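Local coordinates for glutaminase 1 (Escherichia coli, PDB 1U60), which hydrolyses L-glutamine to L-glutamate and ammonium, at residues A[233-245]-A[255-269]. Sequence-based numbering, arbitrary orientation.
Sequences YILAEMMMEGLYG and GLPGKSGVGGGILAV
In the serine beta-lactamase-like glutaminase fold, the edge strand 258-260 borders what is probably the substrate pocket, and here K259 and S260 meet Y244, a predicted substrate-binding residue. The carbonyl oxygen of G242 is gripped twice, from opposite faces of its plane: S260 N donates to G242 O at 3.1 Å, and K259 NZ to the same oxygen at 3.2 Å. Bends at chi2 and chi4 (both 78°) curl the lysine back over this carbonyl, where NZ also donates to Y244 OH at 2.8 Å and to S260 O at 2.7 Å. Water 2 links NZ to E241 O, so four acceptors compete for three N-H. Y244 OH is further hydrogen-bonded to K69 and S66, and S260 OG, near the plane of the tyrosine ring at its edge, pairs with N288. G242 CA makes a nearly straight CA-H...O contact with G258 O (3.3 Å). Earlier in helix 231-241 the contact turns apolar. M239 CE packs on P257 CD at 3.5 Å, M238 CE lies against the G258 peptide and touches L267 CD2 (4.0 Å) and V269 CG2, and L235 crosses V269 at about a right angle. Water 1 bridges M238 O and G258 N. The helix thus closes the 258-260 edge of the five-stranded antiparallel sheet, with helix 202-213 against L267 and V269, and helix 68-80 against K259.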
loop_
_atom_site.group_PDB
_atom_site.type_symbol
_atom_site.label_atom_id
_atom_site.label_comp_id
_atom_site.label_asym_id
_atom_site.label_seq_id
_atom_site.Cartn_x
_atom_site.Cartn_y
_atom_site.Cartn_z
ATOM N N TYR A 233 -3.251 2.001 11.628
ATOM C CA TYR A 233 -2.329 0.877 11.471
ATOM C C TYR A 233 -3.052 -0.282 10.805
ATOM O O TYR A 233 -2.501 -0.998 9.983
ATOM C CB TYR A 233 -1.825 0.419 12.830
ATOM C CG TYR A 233 -1.003 1.474 13.554
ATOM C CD1 TYR A 233 0.280 1.819 13.108
ATOM C CD2 TYR A 233 -1.507 2.111 14.687
ATOM C CE1 TYR A 233 1.011 2.773 13.761
ATOM C CE2 TYR A 233 -0.772 3.048 15.353
ATOM C CZ TYR A 233 0.478 3.396 14.879
ATOM O OH TYR A 233 1.216 4.318 15.560
ATOM N N ILE A 234 -4.293 -0.477 11.225
ATOM C CA ILE A 234 -5.129 -1.571 10.640
ATOM C C ILE A 234 -5.355 -1.327 9.150
ATOM O O ILE A 234 -5.192 -2.218 8.309
ATOM C CB ILE A 234 -6.453 -1.690 11.312
ATOM C CG1 ILE A 234 -6.276 -2.041 12.770
ATOM C CG2 ILE A 234 -7.318 -2.714 10.597
ATOM C CD1 ILE A 234 -7.529 -1.802 13.564
ATOM N N LEU A 235 -5.731 -0.117 8.822
ATOM C CA LEU A 235 -5.971 0.262 7.432
ATOM C C LEU A 235 -4.723 0.235 6.558
ATOM O O LEU A 235 -4.809 -0.143 5.386
ATOM C CB LEU A 235 -6.625 1.656 7.385
ATOM C CG LEU A 235 -8.004 1.790 8.079
ATOM C CD1 LEU A 235 -8.602 3.123 7.856
ATOM C CD2 LEU A 235 -9.001 0.681 7.638
ATOM N N ALA A 236 -3.570 0.602 7.122
ATOM C CA ALA A 236 -2.317 0.526 6.396
ATOM C C ALA A 236 -2.018 -0.923 6.040
ATOM O O ALA A 236 -1.668 -1.232 4.882
ATOM C CB ALA A 236 -1.176 1.093 7.203
ATOM N N GLU A 237 -2.185 -1.816 7.005
ATOM C CA GLU A 237 -1.939 -3.233 6.750
ATOM C C GLU A 237 -2.869 -3.750 5.646
ATOM O O GLU A 237 -2.408 -4.506 4.753
ATOM C CB GLU A 237 -2.116 -4.061 8.028
ATOM C CG GLU A 237 -1.092 -3.780 9.177
ATOM C CD GLU A 237 0.256 -4.430 9.096
ATOM O OE1 GLU A 237 0.707 -4.855 7.987
ATOM O OE2 GLU A 237 0.923 -4.499 10.205
ATOM N N MET A 238 -4.138 -3.351 5.699
ATOM C CA MET A 238 -5.103 -3.714 4.673
ATOM C C MET A 238 -4.653 -3.172 3.298
ATOM O O MET A 238 -4.710 -3.911 2.308
ATOM C CB MET A 238 -6.490 -3.189 5.013
ATOM C CG MET A 238 -7.168 -3.989 6.166
ATOM S SD MET A 238 -8.610 -3.159 6.860
ATOM C CE MET A 238 -9.757 -3.232 5.482
ATOM N N MET A 239 -4.215 -1.918 3.216
ATOM C CA MET A 239 -3.822 -1.368 1.914
ATOM C C MET A 239 -2.684 -2.207 1.352
ATOM O O MET A 239 -2.618 -2.392 0.143
ATOM C CB MET A 239 -3.382 0.095 2.028
ATOM C CG MET A 239 -3.146 0.816 0.674
ATOM S SD MET A 239 -4.537 1.152 -0.281
ATOM C CE MET A 239 -5.425 2.094 0.679
ATOM N N MET A 240 -1.777 -2.693 2.203
ATOM C CA MET A 240 -0.600 -3.351 1.668
ATOM C C MET A 240 -0.846 -4.801 1.229
ATOM O O MET A 240 -0.209 -5.290 0.319
ATOM C CB MET A 240 0.545 -3.284 2.663
ATOM C CG MET A 240 0.917 -1.881 3.107
ATOM S SD MET A 240 1.356 -0.679 1.862
ATOM C CE MET A 240 2.757 -1.567 1.039
ATOM N N GLU A 241 -1.781 -5.483 1.857
ATOM C CA GLU A 241 -1.891 -6.942 1.702
ATOM C C GLU A 241 -3.310 -7.531 1.743
ATOM O O GLU A 241 -3.465 -8.731 1.578
ATOM C CB GLU A 241 -1.059 -7.570 2.837
ATOM C CG GLU A 241 -0.812 -9.047 2.811
ATOM C CD GLU A 241 -0.013 -9.499 1.591
ATOM O OE1 GLU A 241 1.147 -9.043 1.429
ATOM O OE2 GLU A 241 -0.510 -10.357 0.832
ATOM N N GLY A 242 -4.336 -6.707 1.949
ATOM C CA GLY A 242 -5.684 -7.198 2.225
ATOM C C GLY A 242 -6.340 -8.010 1.114
ATOM O O GLY A 242 -7.243 -8.788 1.372
ATOM N N LEU A 243 -5.920 -7.767 -0.131
ATOM C CA LEU A 243 -6.365 -8.582 -1.285
ATOM C C LEU A 243 -5.237 -9.454 -1.845
ATOM O O LEU A 243 -5.221 -9.779 -3.056
ATOM C CB LEU A 243 -6.997 -7.702 -2.366
ATOM C CG LEU A 243 -8.477 -7.433 -2.065
ATOM C CD1 LEU A 243 -8.661 -6.285 -1.062
ATOM C CD2 LEU A 243 -9.222 -7.132 -3.306
ATOM N N TYR A 244 -4.270 -9.769 -0.991
ATOM C CA TYR A 244 -3.169 -10.689 -1.315
ATOM C C TYR A 244 -2.324 -10.076 -2.444
ATOM O O TYR A 244 -1.974 -8.889 -2.376
ATOM C CB TYR A 244 -3.675 -12.122 -1.536
ATOM C CG TYR A 244 -4.385 -12.590 -0.258
ATOM C CD1 TYR A 244 -3.650 -12.938 0.847
ATOM C CD2 TYR A 244 -5.761 -12.471 -0.119
ATOM C CE1 TYR A 244 -4.275 -13.293 2.067
ATOM C CE2 TYR A 244 -6.392 -12.796 1.084
ATOM C CZ TYR A 244 -5.622 -13.183 2.178
ATOM O OH TYR A 244 -6.282 -13.502 3.354
ATOM N N GLY A 245 -1.992 -10.871 -3.449
ATOM C CA GLY A 245 -1.146 -10.409 -4.542
ATOM C C GLY A 245 -1.797 -9.373 -5.431
ATOM O O GLY A 245 -1.162 -8.862 -6.341
ATOM N N GLY A 255 -8.347 2.486 -4.619
ATOM C CA GLY A 255 -7.723 3.401 -3.680
ATOM C C GLY A 255 -8.362 3.474 -2.293
ATOM O O GLY A 255 -8.340 4.508 -1.605
ATOM N N LEU A 256 -8.923 2.361 -1.867
ATOM C CA LEU A 256 -9.416 2.265 -0.519
ATOM C C LEU A 256 -8.863 1.005 0.134
ATOM O O LEU A 256 -8.770 -0.049 -0.505
ATOM C CB LEU A 256 -10.929 2.179 -0.500
ATOM C CG LEU A 256 -11.747 3.335 -1.060
ATOM C CD1 LEU A 256 -13.215 2.919 -1.128
ATOM C CD2 LEU A 256 -11.585 4.570 -0.228
ATOM N N PRO A 257 -8.529 1.091 1.416
ATOM C CA PRO A 257 -8.074 -0.113 2.154
ATOM C C PRO A 257 -9.137 -1.167 2.178
ATOM O O PRO A 257 -10.270 -0.868 2.503
ATOM C CB PRO A 257 -7.785 0.390 3.566
ATOM C CG PRO A 257 -8.279 1.805 3.601
ATOM C CD PRO A 257 -8.562 2.296 2.264
ATOM N N GLY A 258 -8.752 -2.390 1.851
ATOM C CA GLY A 258 -9.736 -3.457 1.682
ATOM C C GLY A 258 -9.248 -4.784 2.236
ATOM O O GLY A 258 -8.096 -4.954 2.642
ATOM N N LYS A 259 -10.172 -5.739 2.233
ATOM C CA LYS A 259 -9.877 -7.108 2.645
ATOM C C LYS A 259 -10.831 -8.064 1.985
ATOM O O LYS A 259 -12.037 -7.809 1.935
ATOM C CB LYS A 259 -9.987 -7.253 4.152
ATOM C CG LYS A 259 -9.579 -8.602 4.721
ATOM C CD LYS A 259 -8.078 -8.791 4.816
ATOM C CE LYS A 259 -7.619 -10.241 4.911
ATOM N NZ LYS A 259 -7.625 -11.011 3.628
ATOM N N SER A 260 -10.316 -9.193 1.544
ATOM C CA SER A 260 -11.125 -10.247 0.990
ATOM C C SER A 260 -11.058 -11.494 1.893
ATOM O O SER A 260 -10.118 -11.642 2.753
ATOM C CB SER A 260 -10.600 -10.651 -0.359
ATOM O OG SER A 260 -9.324 -11.272 -0.200
ATOM N N GLY A 261 -12.026 -12.388 1.684
ATOM C CA GLY A 261 -12.036 -13.739 2.291
ATOM C C GLY A 261 -12.603 -14.767 1.323
ATOM O O GLY A 261 -13.339 -14.405 0.429
ATOM N N VAL A 262 -12.312 -16.045 1.538
ATOM C CA VAL A 262 -12.768 -17.107 0.589
ATOM C C VAL A 262 -14.265 -17.477 0.693
ATOM O O VAL A 262 -14.781 -18.202 -0.156
ATOM C CB VAL A 262 -11.866 -18.403 0.643
ATOM C CG1 VAL A 262 -10.445 -18.042 0.259
ATOM C CG2 VAL A 262 -11.931 -19.094 1.977
ATOM N N GLY A 263 -14.954 -16.938 1.703
ATOM C CA GLY A 263 -16.406 -16.943 1.741
ATOM C C GLY A 263 -17.043 -16.082 0.705
ATOM O O GLY A 263 -18.249 -16.199 0.503
ATOM N N GLY A 264 -16.254 -15.242 0.026
ATOM C CA GLY A 264 -16.778 -14.345 -1.013
ATOM C C GLY A 264 -17.004 -12.904 -0.601
ATOM O O GLY A 264 -17.527 -12.122 -1.360
ATOM N N GLY A 265 -16.604 -12.547 0.609
ATOM C CA GLY A 265 -16.694 -11.193 1.107
ATOM C C GLY A 265 -15.579 -10.296 0.654
ATOM O O GLY A 265 -14.439 -10.746 0.479
ATOM N N ILE A 266 -15.924 -9.037 0.400
ATOM C CA ILE A 266 -14.994 -7.965 0.114
ATOM C C ILE A 266 -15.396 -6.805 0.981
ATOM O O ILE A 266 -16.555 -6.394 0.976
ATOM C CB ILE A 266 -15.038 -7.537 -1.395
ATOM C CG1 ILE A 266 -14.639 -8.705 -2.330
ATOM C CG2 ILE A 266 -14.141 -6.314 -1.677
ATOM C CD1 ILE A 266 -13.230 -9.186 -2.237
ATOM N N LEU A 267 -14.421 -6.280 1.715
ATOM C CA LEU A 267 -14.632 -5.080 2.545
ATOM C C LEU A 267 -13.759 -3.957 2.048
ATOM O O LEU A 267 -12.578 -4.159 1.718
ATOM C CB LEU A 267 -14.205 -5.420 3.957
ATOM C CG LEU A 267 -14.112 -4.267 4.989
ATOM C CD1 LEU A 267 -15.504 -3.712 5.273
ATOM C CD2 LEU A 267 -13.415 -4.787 6.232
ATOM N N ALA A 268 -14.297 -2.747 2.057
ATOM C CA ALA A 268 -13.468 -1.580 1.919
ATOM C C ALA A 268 -13.853 -0.505 2.928
ATOM O O ALA A 268 -15.007 -0.401 3.335
ATOM C CB ALA A 268 -13.587 -1.036 0.545
ATOM N N VAL A 269 -12.883 0.307 3.321
ATOM C CA VAL A 269 -13.123 1.374 4.296
ATOM C C VAL A 269 -12.860 2.724 3.661
ATOM O O VAL A 269 -11.807 2.944 3.093
ATOM C CB VAL A 269 -12.188 1.183 5.517
ATOM C CG1 VAL A 269 -12.439 2.307 6.527
ATOM C CG2 VAL A 269 -12.434 -0.187 6.100
HETATM O O HOH W 1 -6.567 -3.244 0.267
HETATM O O HOH W 2 -5.010 -10.222 3.268
#